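PDB 4JJ4: acetylxylan esterase from Geobacillus stearothermophilus, which removes acetyl side groups from the xylose units of xylan and xylo-oligosaccharides, working as a doughnut-shaped homooctamer and belonging to the GDSL family of serine esterases. Local coordinates for residues T135-E140 / V193-A198. The protein carries 1 engineered substitution. Numbering follows the deposited sequence.
Sequences TPFYIE and VHPSVA
Val193 meets Phe137, Tyr138 and Ile139 where the catalytic loop of this SGNH-hydrolase fold rests on the loop that follows strand 130-134. No hydrogen bond joins residues 135-140 to 193-198; the contact is buried and largely van der Waals, with one carbonyl oxygen at a ring edge. Val193, in a classic beta bulge with His194 opposite Trp190, presents two different surfaces. Its carbonyl O lies near the plane of the Phe137 ring, at the edge, with CE1 3.6 Å away, an approach that sets the oxygen against the slightly positive ring hydrogens. Its CG2 methyl comes to the edge of the Tyr138 ring, 4.2 Å from CD1. Tyrosine suits that place because its ring packs against valine while its OH reaches on to Tyr184 of a neighbouring subunit. The beta-branched valine has a second methyl to spend: CG1 sits 3.9 Å above the plane of the His194 ring, over its centre. His194, inferred to belong to the charge relay with Ser15, has its CB directed away from 135-140; the position inferred to complete the relay, Ala191, is an engineered alanine in place of an aspartate. Pro195, a compact apolar ring without an amide hydrogen, points toward the loop, its CG 4.2 Å from Phe137 CZ. Ile139 centres an inverse gamma turn; with CG1 beside its backbone N (chi1 -53°) and the chain extended beyond (chi2 169°), Ile139 CD1 ends 4.4 Å from Pro195 CB. Ser196 then N-caps helix 197-210, its OG bonded to Leu188 O and accepting from Gly199 N.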
loop_
_atom_site.group_PDB
_atom_site.type_symbol
_atom_site.label_atom_id
_atom_site.label_comp_id
_atom_site.label_asym_id
_atom_site.label_seq_id
_atom_site.Cartn_x
_atom_site.Cartn_y
_atom_site.Cartn_z
ATOM N N THR A 135 -5.663 36.350 15.121
ATOM C CA THR A 135 -4.288 36.407 15.457
ATOM C C THR A 135 -3.693 35.005 15.338
ATOM O O THR A 135 -4.395 33.995 15.434
ATOM C CB THR A 135 -4.083 36.852 16.889
ATOM O OG1 THR A 135 -4.676 35.904 17.811
ATOM C CG2 THR A 135 -4.667 38.195 17.092
ATOM N N PRO A 136 -2.385 34.931 15.179
ATOM C CA PRO A 136 -1.812 33.600 15.365
ATOM C C PRO A 136 -1.833 33.278 16.851
ATOM O O PRO A 136 -2.356 34.059 17.646
ATOM C CB PRO A 136 -0.390 33.781 14.818
ATOM C CG PRO A 136 -0.081 35.233 15.086
ATOM C CD PRO A 136 -1.385 35.907 14.714
ATOM N N PHE A 137 -1.308 32.127 17.242
ATOM C CA PHE A 137 -1.329 31.764 18.631
ATOM C C PHE A 137 -0.228 30.761 18.874
ATOM O O PHE A 137 0.313 30.211 17.935
ATOM C CB PHE A 137 -2.687 31.180 19.057
ATOM C CG PHE A 137 -3.005 29.905 18.385
ATOM C CD1 PHE A 137 -2.484 28.713 18.858
ATOM C CD2 PHE A 137 -3.741 29.902 17.230
ATOM C CE1 PHE A 137 -2.726 27.537 18.162
ATOM C CE2 PHE A 137 -3.993 28.737 16.555
ATOM C CZ PHE A 137 -3.462 27.549 17.011
ATOM N N TYR A 138 0.066 30.547 20.146
ATOM C CA TYR A 138 0.985 29.570 20.602
ATOM C C TYR A 138 0.453 29.082 21.918
ATOM O O TYR A 138 0.240 29.874 22.861
ATOM C CB TYR A 138 2.360 30.226 20.833
ATOM C CG TYR A 138 3.524 29.286 21.064
ATOM C CD1 TYR A 138 3.764 28.185 20.231
ATOM C CD2 TYR A 138 4.424 29.527 22.058
ATOM C CE1 TYR A 138 4.875 27.331 20.418
ATOM C CE2 TYR A 138 5.489 28.659 22.264
ATOM C CZ TYR A 138 5.735 27.586 21.417
ATOM O OH TYR A 138 6.869 26.817 21.645
ATOM N N ILE A 139 0.367 27.774 22.049
ATOM C CA ILE A 139 -0.203 27.175 23.204
ATOM C C ILE A 139 0.740 27.036 24.330
ATOM O O ILE A 139 1.273 25.982 24.612
ATOM C CB ILE A 139 -0.956 25.876 22.836
ATOM C CG1 ILE A 139 -1.947 26.227 21.727
ATOM C CG2 ILE A 139 -1.724 25.389 24.078
ATOM C CD1 ILE A 139 -2.647 25.078 21.009
ATOM N N GLU A 140 0.919 28.147 25.044
ATOM C CA GLU A 140 1.928 28.229 26.021
ATOM C C GLU A 140 1.499 29.335 26.977
ATOM O O GLU A 140 1.187 30.424 26.521
ATOM C CB GLU A 140 3.284 28.597 25.317
ATOM C CG GLU A 140 4.360 29.044 26.335
ATOM C CD GLU A 140 4.630 28.004 27.375
ATOM O OE1 GLU A 140 4.899 26.833 26.984
ATOM O OE2 GLU A 140 4.622 28.354 28.586
ATOM N N VAL A 193 1.421 23.778 19.142
ATOM C CA VAL A 193 0.823 24.367 17.989
ATOM C C VAL A 193 -0.432 23.667 17.443
ATOM O O VAL A 193 -1.381 24.346 17.093
ATOM C CB VAL A 193 1.829 24.427 16.842
ATOM C CG1 VAL A 193 1.136 24.870 15.559
ATOM C CG2 VAL A 193 2.973 25.356 17.197
ATOM N N HIS A 194 -0.407 22.359 17.318
ATOM C CA HIS A 194 -1.477 21.647 16.691
ATOM C C HIS A 194 -2.502 21.211 17.669
ATOM O O HIS A 194 -2.284 20.294 18.428
ATOM C CB HIS A 194 -0.920 20.476 15.921
ATOM C CG HIS A 194 0.082 20.873 14.889
ATOM N ND1 HIS A 194 1.373 20.633 15.015
ATOM C CD2 HIS A 194 -0.068 21.546 13.711
ATOM C CE1 HIS A 194 2.012 21.121 13.979
ATOM N NE2 HIS A 194 1.134 21.677 13.180
ATOM N N PRO A 195 -3.630 21.885 17.688
ATOM C CA PRO A 195 -4.614 21.617 18.703
ATOM C C PRO A 195 -5.349 20.302 18.438
ATOM O O PRO A 195 -5.464 19.861 17.317
ATOM C CB PRO A 195 -5.580 22.803 18.577
ATOM C CG PRO A 195 -5.008 23.693 17.514
ATOM C CD PRO A 195 -4.127 22.835 16.687
ATOM N N SER A 196 -5.791 19.701 19.526
ATOM C CA SER A 196 -6.862 18.695 19.576
ATOM C C SER A 196 -8.177 19.211 19.075
ATOM O O SER A 196 -8.314 20.394 18.646
ATOM C CB SER A 196 -7.097 18.369 21.065
ATOM O OG SER A 196 -7.383 19.553 21.875
ATOM N N VAL A 197 -9.179 18.344 19.142
ATOM C CA VAL A 197 -10.552 18.750 18.814
ATOM C C VAL A 197 -10.961 19.899 19.735
ATOM O O VAL A 197 -11.547 20.867 19.326
ATOM C CB VAL A 197 -11.514 17.563 18.955
ATOM C CG1 VAL A 197 -12.943 18.060 18.961
ATOM C CG2 VAL A 197 -11.262 16.562 17.831
ATOM N N ALA A 198 -10.635 19.770 20.994
ATOM C CA ALA A 198 -10.909 20.805 21.927
ATOM C C ALA A 198 -10.264 22.140 21.508
ATOM O O ALA A 198 -10.911 23.236 21.591
ATOM C CB ALA A 198 -10.428 20.372 23.281
#